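Local coordinates for protein citrinin polyketide synthase (Monascus purpureus, PDB 5MPT) that carries out, through its C-methyltransferase domain, the methylation steps of the non-reducing polyketide synthase that makes the citrinin keto-aldehyde precursor, at residues L294-L305 and H349-Y359. Residues are numbered along the deposited sequence; the frame is centred on the assembly and turned at random.
Sequences LEISTRNIHRIL and HWKKILTSVGY
With CG trans to the backbone N (chi1 -168°), His302 swings its imidazole across to Tyr359, which, its CG anti to the carbonyl carbon, turns its phenol back onto helix 294-304. The rings form a T-shaped stack, centroids 4.8 Å apart and planes at 86°, with the His302 edge, through CD2, above the centre of the phenol face; Leu354 CD2 lies over the rim of the opposite face. Tyr359 OH donates to Thr298 O (2.8 Å), in the carbonyl plane and on a lone pair, so this oxygen serves both the phenol and the helical N-H of His302. Thr298 OG1 hydrogen-bonds back to Leu294 O (2.8 Å) and packs against Ile353 CG2 and Val357 CG2. Outward, Val357 CG1 lies 3.4 Å from Arg299 NH2, over one guanidinium face. At the other end, Leu294 CD1 makes a CH-pi contact 4.1 Å from the centroid of the six-membered ring of Trp350. A Schellman motif at Gly358 ends helix 347-356 and delivers Tyr359. The two helices cross at -56° on one side of the Rossmann-like methyltransferase sheet: Ile301 and Tyr359 meet Leu311 of strand 309-316, Trp350 reaches catalytic Glu315 there, and His302 NE2 hydrogen-bonds to Ala382 O just beyond strand 375-381.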
ATOM      1  N   LEU A 294       8.272  -5.627  12.213  1.00 26.14           N
ATOM      2  CA  LEU A 294       7.674  -6.627  11.340  1.00 24.48           C
ATOM      3  C   LEU A 294       7.711  -8.011  11.965  1.00 25.26           C
ATOM      4  O   LEU A 294       6.784  -8.807  11.766  1.00 25.74           O
ATOM      5  CB  LEU A 294       8.380  -6.625   9.988  1.00 23.28           C
ATOM      6  CG  LEU A 294       8.202  -5.348   9.176  1.00 24.46           C
ATOM      7  CD1 LEU A 294       8.824  -5.527   7.802  1.00 26.88           C
ATOM      8  CD2 LEU A 294       6.724  -4.920   9.025  1.00 23.00           C
ATOM      9  N   GLU A 295       8.774  -8.326  12.707  1.00 27.73           N
ATOM     10  CA  GLU A 295       8.831  -9.608  13.425  1.00 32.01           C
ATOM     11  C   GLU A 295       7.669  -9.757  14.396  1.00 28.29           C
ATOM     12  O   GLU A 295       6.990 -10.799  14.436  1.00 24.98           O
ATOM     13  CB  GLU A 295      10.144  -9.728  14.189  1.00 41.50           C
ATOM     14  CG  GLU A 295      11.353 -10.040  13.331  1.00 52.29           C
ATOM     15  CD  GLU A 295      12.580 -10.376  14.159  1.00 63.12           C
ATOM     16  OE1 GLU A 295      12.414 -10.765  15.338  1.00 64.55           O
ATOM     17  OE2 GLU A 295      13.703 -10.247  13.623  1.00 69.27           O
ATOM     18  N   ILE A 296       7.448  -8.742  15.220  1.00 33.42           N
ATOM     19  CA  ILE A 296       6.358  -8.797  16.188  0.91 35.70           C
ATOM     20  C   ILE A 296       5.021  -8.915  15.472  1.00 31.89           C
ATOM     21  O   ILE A 296       4.175  -9.743  15.836  1.00 28.12           O
ATOM     22  CB  ILE A 296       6.413  -7.562  17.117  0.91 41.33           C
ATOM     23  CG1 ILE A 296       7.656  -7.633  17.994  0.91 41.58           C
ATOM     24  CG2 ILE A 296       5.144  -7.424  17.938  0.91 37.42           C
ATOM     25  CD1 ILE A 296       7.882  -6.372  18.828  0.91 40.42           C
ATOM     26  N   SER A 297       4.814  -8.108  14.424  1.00 25.45           N
ATOM     27  CA  SER A 297       3.525  -8.133  13.748  1.00 22.87           C
ATOM     28  C   SER A 297       3.273  -9.482  13.070  1.00 22.47           C
ATOM     29  O   SER A 297       2.173 -10.035  13.163  1.00 24.37           O
ATOM     30  CB  SER A 297       3.439  -7.018  12.731  1.00 23.83           C
ATOM     31  OG  SER A 297       3.446  -5.787  13.407  1.00 25.09           O
ATOM     32  N   THR A 298       4.268 -10.016  12.359  1.00 21.44           N
ATOM     33  CA  THR A 298       4.027 -11.236  11.622  1.00 22.75           C
ATOM     34  C   THR A 298       3.979 -12.425  12.572  1.00 24.25           C
ATOM     35  O   THR A 298       3.307 -13.413  12.283  1.00 23.84           O
ATOM     36  CB  THR A 298       5.073 -11.436  10.504  1.00 22.66           C
ATOM     37  OG1 THR A 298       6.379 -11.538  11.068  1.00 25.27           O
ATOM     38  CG2 THR A 298       5.038 -10.284   9.429  1.00 23.28           C
ATOM     39  N   ARG A 299       4.662 -12.344  13.713  0.60 27.85           N
ATOM     40  CA  ARG A 299       4.526 -13.380  14.731  0.60 31.68           C
ATOM     41  C   ARG A 299       3.115 -13.386  15.305  0.60 27.51           C
ATOM     42  O   ARG A 299       2.497 -14.448  15.463  0.60 27.12           O
ATOM     43  CB  ARG A 299       5.563 -13.173  15.835  0.60 37.63           C
ATOM     44  CG  ARG A 299       5.602 -14.320  16.852  0.60 45.96           C
ATOM     45  CD  ARG A 299       6.725 -14.160  17.854  0.60 52.95           C
ATOM     46  NE  ARG A 299       8.045 -14.452  17.291  0.60 55.95           N
ATOM     47  CZ  ARG A 299       9.005 -13.553  17.076  0.60 68.25           C
ATOM     48  NH1 ARG A 299       8.825 -12.269  17.369  0.60 74.97           N
ATOM     49  NH2 ARG A 299      10.165 -13.946  16.566  0.60 66.20           N
ATOM     50  N   ASN A 300       2.586 -12.203  15.622  1.00 26.54           N
ATOM     51  CA  ASN A 300       1.204 -12.103  16.070  1.00 24.62           C
ATOM     52  C   ASN A 300       0.262 -12.747  15.060  1.00 22.11           C
ATOM     53  O   ASN A 300      -0.621 -13.529  15.422  1.00 23.04           O
ATOM     54  CB  ASN A 300       0.814 -10.644  16.289  1.00 26.54           C
ATOM     55  CG  ASN A 300       1.557  -9.989  17.437  1.00 29.29           C
ATOM     56  OD1 ASN A 300       2.044 -10.653  18.352  1.00 30.51           O
ATOM     57  ND2 ASN A 300       1.614  -8.675  17.407  1.00 29.63           N
ATOM     58  N   ILE A 301       0.429 -12.400  13.778  1.00 21.86           N
ATOM     59  CA  ILE A 301      -0.400 -12.973  12.729  1.00 22.80           C
ATOM     60  C   ILE A 301      -0.255 -14.485  12.712  1.00 22.03           C
ATOM     61  O   ILE A 301      -1.243 -15.222  12.583  1.00 20.91           O
ATOM     62  CB  ILE A 301      -0.022 -12.324  11.387  1.00 24.23           C
ATOM     63  CG1 ILE A 301      -0.468 -10.850  11.432  1.00 25.47           C
ATOM     64  CG2 ILE A 301      -0.575 -13.148  10.259  1.00 21.14           C
ATOM     65  CD1 ILE A 301       0.049  -9.993  10.279  1.00 24.80           C
ATOM     66  N   HIS A 302       0.978 -14.980  12.834  1.00 21.88           N
ATOM     67  CA  HIS A 302       1.191 -16.422  12.829  1.00 22.75           C
ATOM     68  C   HIS A 302       0.335 -17.118  13.875  1.00 23.28           C
ATOM     69  O   HIS A 302      -0.250 -18.171  13.614  1.00 22.79           O
ATOM     70  CB  HIS A 302       2.665 -16.740  13.072  1.00 23.20           C
ATOM     71  CG  HIS A 302       3.019 -18.162  12.808  1.00 24.42           C
ATOM     72  ND1 HIS A 302       2.977 -19.135  13.782  1.00 27.88           N
ATOM     73  CD2 HIS A 302       3.422 -18.781  11.678  1.00 21.70           C
ATOM     74  CE1 HIS A 302       3.334 -20.295  13.256  1.00 27.72           C
ATOM     75  NE2 HIS A 302       3.592 -20.113  11.971  1.00 24.40           N
ATOM     76  N   ARG A 303       0.234 -16.532  15.064  1.00 24.55           N
ATOM     77  CA  ARG A 303      -0.442 -17.205  16.166  1.00 24.07           C
ATOM     78  C   ARG A 303      -1.946 -17.249  15.954  1.00 23.88           C
ATOM     79  O   ARG A 303      -2.617 -18.128  16.495  1.00 22.88           O
ATOM     80  CB  ARG A 303      -0.084 -16.476  17.470  1.00 26.19           C
ATOM     81  CG  ARG A 303      -0.617 -17.130  18.768  1.00 31.55           C
ATOM     82  CD  ARG A 303      -0.194 -18.592  18.935  1.00 39.32           C
ATOM     83  NE  ARG A 303       1.261 -18.751  19.035  1.00 46.62           N
ATOM     84  CZ  ARG A 303       1.914 -19.186  20.110  1.00 51.54           C
ATOM     85  NH1 ARG A 303       1.264 -19.535  21.214  1.00 49.57           N
ATOM     86  NH2 ARG A 303       3.236 -19.282  20.074  1.00 55.92           N
ATOM     87  N   ILE A 304      -2.478 -16.328  15.154  1.00 20.37           N
ATOM     88  CA  ILE A 304      -3.897 -16.312  14.816  1.00 21.29           C
ATOM     89  C   ILE A 304      -4.224 -17.336  13.736  1.00 19.72           C
ATOM     90  O   ILE A 304      -5.386 -17.737  13.601  1.00 22.77           O
ATOM     91  CB  ILE A 304      -4.285 -14.885  14.385  1.00 24.40           C
ATOM     92  CG1 ILE A 304      -4.125 -13.925  15.583  1.00 29.32           C
ATOM     93  CG2 ILE A 304      -5.710 -14.798  13.879  1.00 25.47           C
ATOM     94  CD1 ILE A 304      -4.125 -12.440  15.197  1.00 30.91           C
ATOM     95  N   LEU A 305      -3.224 -17.805  13.006  1.00 19.24           N
ATOM     96  CA  LEU A 305      -3.463 -18.782  11.946  1.00 19.97           C
ATOM     97  C   LEU A 305      -3.602 -20.168  12.531  1.00 22.24           C
ATOM     98  O   LEU A 305      -2.857 -20.562  13.437  1.00 22.25           O
ATOM     99  CB  LEU A 305      -2.324 -18.806  10.932  1.00 20.74           C
ATOM    100  CG  LEU A 305      -2.223 -17.563  10.049  1.00 23.00           C
ATOM    101  CD1 LEU A 305      -1.002 -17.604   9.151  1.00 25.40           C
ATOM    102  CD2 LEU A 305      -3.476 -17.410   9.198  1.00 22.90           C
ATOM    103  N   HIS A 349      13.195  -9.353   2.021  1.00 25.55           N
ATOM    104  CA  HIS A 349      13.210  -9.001   3.432  1.00 25.54           C
ATOM    105  C   HIS A 349      12.001  -9.574   4.144  1.00 24.47           C
ATOM    106  O   HIS A 349      12.109 -10.087   5.265  1.00 24.27           O
ATOM    107  CB  HIS A 349      13.227  -7.479   3.595  1.00 27.80           C
ATOM    108  CG  HIS A 349      13.177  -7.031   5.021  1.00 31.11           C
ATOM    109  ND1 HIS A 349      14.271  -7.089   5.857  1.00 34.26           N
ATOM    110  CD2 HIS A 349      12.162  -6.527   5.762  1.00 30.18           C
ATOM    111  CE1 HIS A 349      13.932  -6.633   7.049  1.00 33.48           C
ATOM    112  NE2 HIS A 349      12.662  -6.275   7.014  1.00 31.27           N
ATOM    113  N   TRP A 350      10.828  -9.443   3.532  1.00 26.37           N
ATOM    114  CA  TRP A 350       9.640 -10.052   4.103  1.00 25.79           C
ATOM    115  C   TRP A 350       9.856 -11.538   4.356  1.00 25.16           C
ATOM    116  O   TRP A 350       9.474 -12.050   5.402  1.00 21.80           O
ATOM    117  CB  TRP A 350       8.450  -9.830   3.182  1.00 23.92           C
ATOM    118  CG  TRP A 350       7.884  -8.464   3.235  1.00 21.47           C
ATOM    119  CD1 TRP A 350       8.056  -7.466   2.334  1.00 21.50           C
ATOM    120  CD2 TRP A 350       7.021  -7.948   4.250  1.00 19.47           C
ATOM    121  NE1 TRP A 350       7.353  -6.355   2.723  1.00 20.58           N
ATOM    122  CE2 TRP A 350       6.722  -6.626   3.911  1.00 21.13           C
ATOM    123  CE3 TRP A 350       6.492  -8.480   5.432  1.00 17.86           C
ATOM    124  CZ2 TRP A 350       5.902  -5.819   4.706  1.00 21.70           C
ATOM    125  CZ3 TRP A 350       5.682  -7.678   6.205  1.00 16.44           C
ATOM    126  CH2 TRP A 350       5.394  -6.382   5.855  1.00 18.69           C
ATOM    127  N   LYS A 351      10.468 -12.251   3.408  1.00 27.46           N
ATOM    128  CA  LYS A 351      10.720 -13.675   3.625  1.00 29.14           C
ATOM    129  C   LYS A 351      11.615 -13.889   4.840  1.00 28.74           C
ATOM    130  O   LYS A 351      11.378 -14.799   5.646  1.00 26.92           O
ATOM    131  CB  LYS A 351      11.342 -14.290   2.370  1.00 31.15           C
ATOM    132  CG  LYS A 351      11.693 -15.755   2.478  1.00 34.93           C
ATOM    133  CD  LYS A 351      12.287 -16.243   1.170  1.00 41.77           C
ATOM    134  CE  LYS A 351      12.697 -17.729   1.198  1.00 48.63           C
ATOM    135  NZ  LYS A 351      11.595 -18.639   0.811  1.00 53.18           N
ATOM    136  N   LYS A 352      12.644 -13.056   4.990  1.00 27.91           N
ATOM    137  CA  LYS A 352      13.533 -13.180   6.143  1.00 30.69           C
ATOM    138  C   LYS A 352      12.753 -13.073   7.442  1.00 29.06           C
ATOM    139  O   LYS A 352      12.876 -13.929   8.326  1.00 30.25           O
ATOM    140  CB  LYS A 352      14.627 -12.116   6.084  1.00 39.95           C
ATOM    141  CG  LYS A 352      15.745 -12.337   7.099  1.00 53.48           C
ATOM    142  CD  LYS A 352      16.722 -11.166   7.152  1.00 66.30           C
ATOM    143  CE  LYS A 352      16.110  -9.942   7.837  1.00 74.18           C
ATOM    144  NZ  LYS A 352      17.052  -8.788   7.917  1.00 77.18           N
ATOM    145  N   ILE A 353      11.939 -12.026   7.574  1.00 27.01           N
ATOM    146  CA  ILE A 353      11.134 -11.858   8.779  1.00 25.27           C
ATOM    147  C   ILE A 353      10.232 -13.064   8.973  1.00 24.33           C
ATOM    148  O   ILE A 353      10.194 -13.668  10.049  1.00 25.68           O
ATOM    149  CB  ILE A 353      10.298 -10.571   8.695  1.00 25.52           C
ATOM    150  CG1 ILE A 353      11.204  -9.336   8.522  1.00 28.01           C
ATOM    151  CG2 ILE A 353       9.386 -10.449   9.906  1.00 26.05           C
ATOM    152  CD1 ILE A 353      12.047  -9.013   9.695  1.00 29.94           C
ATOM    153  N   LEU A 354       9.467 -13.402   7.932  1.00 23.77           N
ATOM    154  CA  LEU A 354       8.444 -14.437   8.023  1.00 22.71           C
ATOM    155  C   LEU A 354       9.047 -15.770   8.432  1.00 23.85           C
ATOM    156  O   LEU A 354       8.517 -16.457   9.309  1.00 23.57           O
ATOM    157  CB  LEU A 354       7.727 -14.550   6.686  1.00 22.08           C
ATOM    158  CG  LEU A 354       6.839 -13.365   6.359  1.00 21.29           C
ATOM    159  CD1 LEU A 354       6.542 -13.322   4.869  1.00 20.58           C
ATOM    160  CD2 LEU A 354       5.551 -13.461   7.147  1.00 20.57           C
ATOM    161  N   THR A 355      10.186 -16.124   7.844  1.00 26.59           N
ATOM    162  CA  THR A 355      10.837 -17.379   8.192  1.00 28.54           C
ATOM    163  C   THR A 355      11.294 -17.367   9.646  1.00 29.96           C
ATOM    164  O   THR A 355      11.167 -18.371  10.360  1.00 30.30           O
ATOM    165  CB  THR A 355      12.022 -17.602   7.258  1.00 31.96           C
ATOM    166  OG1 THR A 355      11.542 -17.721   5.918  1.00 35.74           O
ATOM    167  CG2 THR A 355      12.783 -18.851   7.620  1.00 32.93           C
ATOM    168  N   SER A 356      11.826 -16.235  10.102  1.00 32.55           N
ATOM    169  CA  SER A 356      12.385 -16.157  11.441  1.00 33.61           C
ATOM    170  C   SER A 356      11.331 -16.289  12.532  1.00 32.12           C
ATOM    171  O   SER A 356      11.680 -16.655  13.657  1.00 35.87           O
ATOM    172  CB  SER A 356      13.152 -14.838  11.598  1.00 36.00           C
ATOM    173  OG  SER A 356      12.274 -13.723  11.616  1.00 37.50           O
ATOM    174  N   VAL A 357      10.057 -16.005  12.245  1.00 28.66           N
ATOM    175  CA  VAL A 357       9.008 -16.088  13.258  1.00 27.00           C
ATOM    176  C   VAL A 357       8.176 -17.365  13.137  1.00 28.40           C
ATOM    177  O   VAL A 357       7.207 -17.530  13.881  1.00 27.97           O
ATOM    178  CB  VAL A 357       8.107 -14.845  13.242  1.00 26.32           C
ATOM    179  CG1 VAL A 357       8.974 -13.590  13.375  1.00 25.86           C
ATOM    180  CG2 VAL A 357       7.230 -14.772  11.996  1.00 24.53           C
ATOM    181  N   GLY A 358       8.518 -18.267  12.221  1.00 29.53           N
ATOM    182  CA  GLY A 358       7.891 -19.583  12.197  1.00 30.96           C
ATOM    183  C   GLY A 358       7.074 -19.906  10.969  1.00 26.91           C
ATOM    184  O   GLY A 358       6.492 -20.997  10.926  1.00 27.15           O
ATOM    185  N   TYR A 359       6.961 -19.050   9.959  1.00 23.79           N
ATOM    186  CA  TYR A 359       6.250 -19.450   8.752  1.00 20.60           C
ATOM    187  C   TYR A 359       7.091 -20.461   7.983  1.00 26.22           C
ATOM    188  O   TYR A 359       8.317 -20.350   7.927  1.00 31.71           O
ATOM    189  CB  TYR A 359       5.949 -18.226   7.893  1.00 18.29           C
ATOM    190  CG  TYR A 359       4.937 -17.240   8.470  1.00 17.09           C
ATOM    191  CD1 TYR A 359       5.327 -16.239   9.359  1.00 18.62           C
ATOM    192  CD2 TYR A 359       3.586 -17.352   8.162  1.00 16.13           C
ATOM    193  CE1 TYR A 359       4.391 -15.334   9.878  1.00 17.94           C
ATOM    194  CE2 TYR A 359       2.661 -16.467   8.662  1.00 15.45           C
ATOM    195  CZ  TYR A 359       3.063 -15.472   9.533  1.00 17.98           C
ATOM    196  OH  TYR A 359       2.134 -14.596  10.031  1.00 19.18           O
TER
HETATM  197  O   HOH W   1       8.638 -17.022  16.842  1.00 38.93           O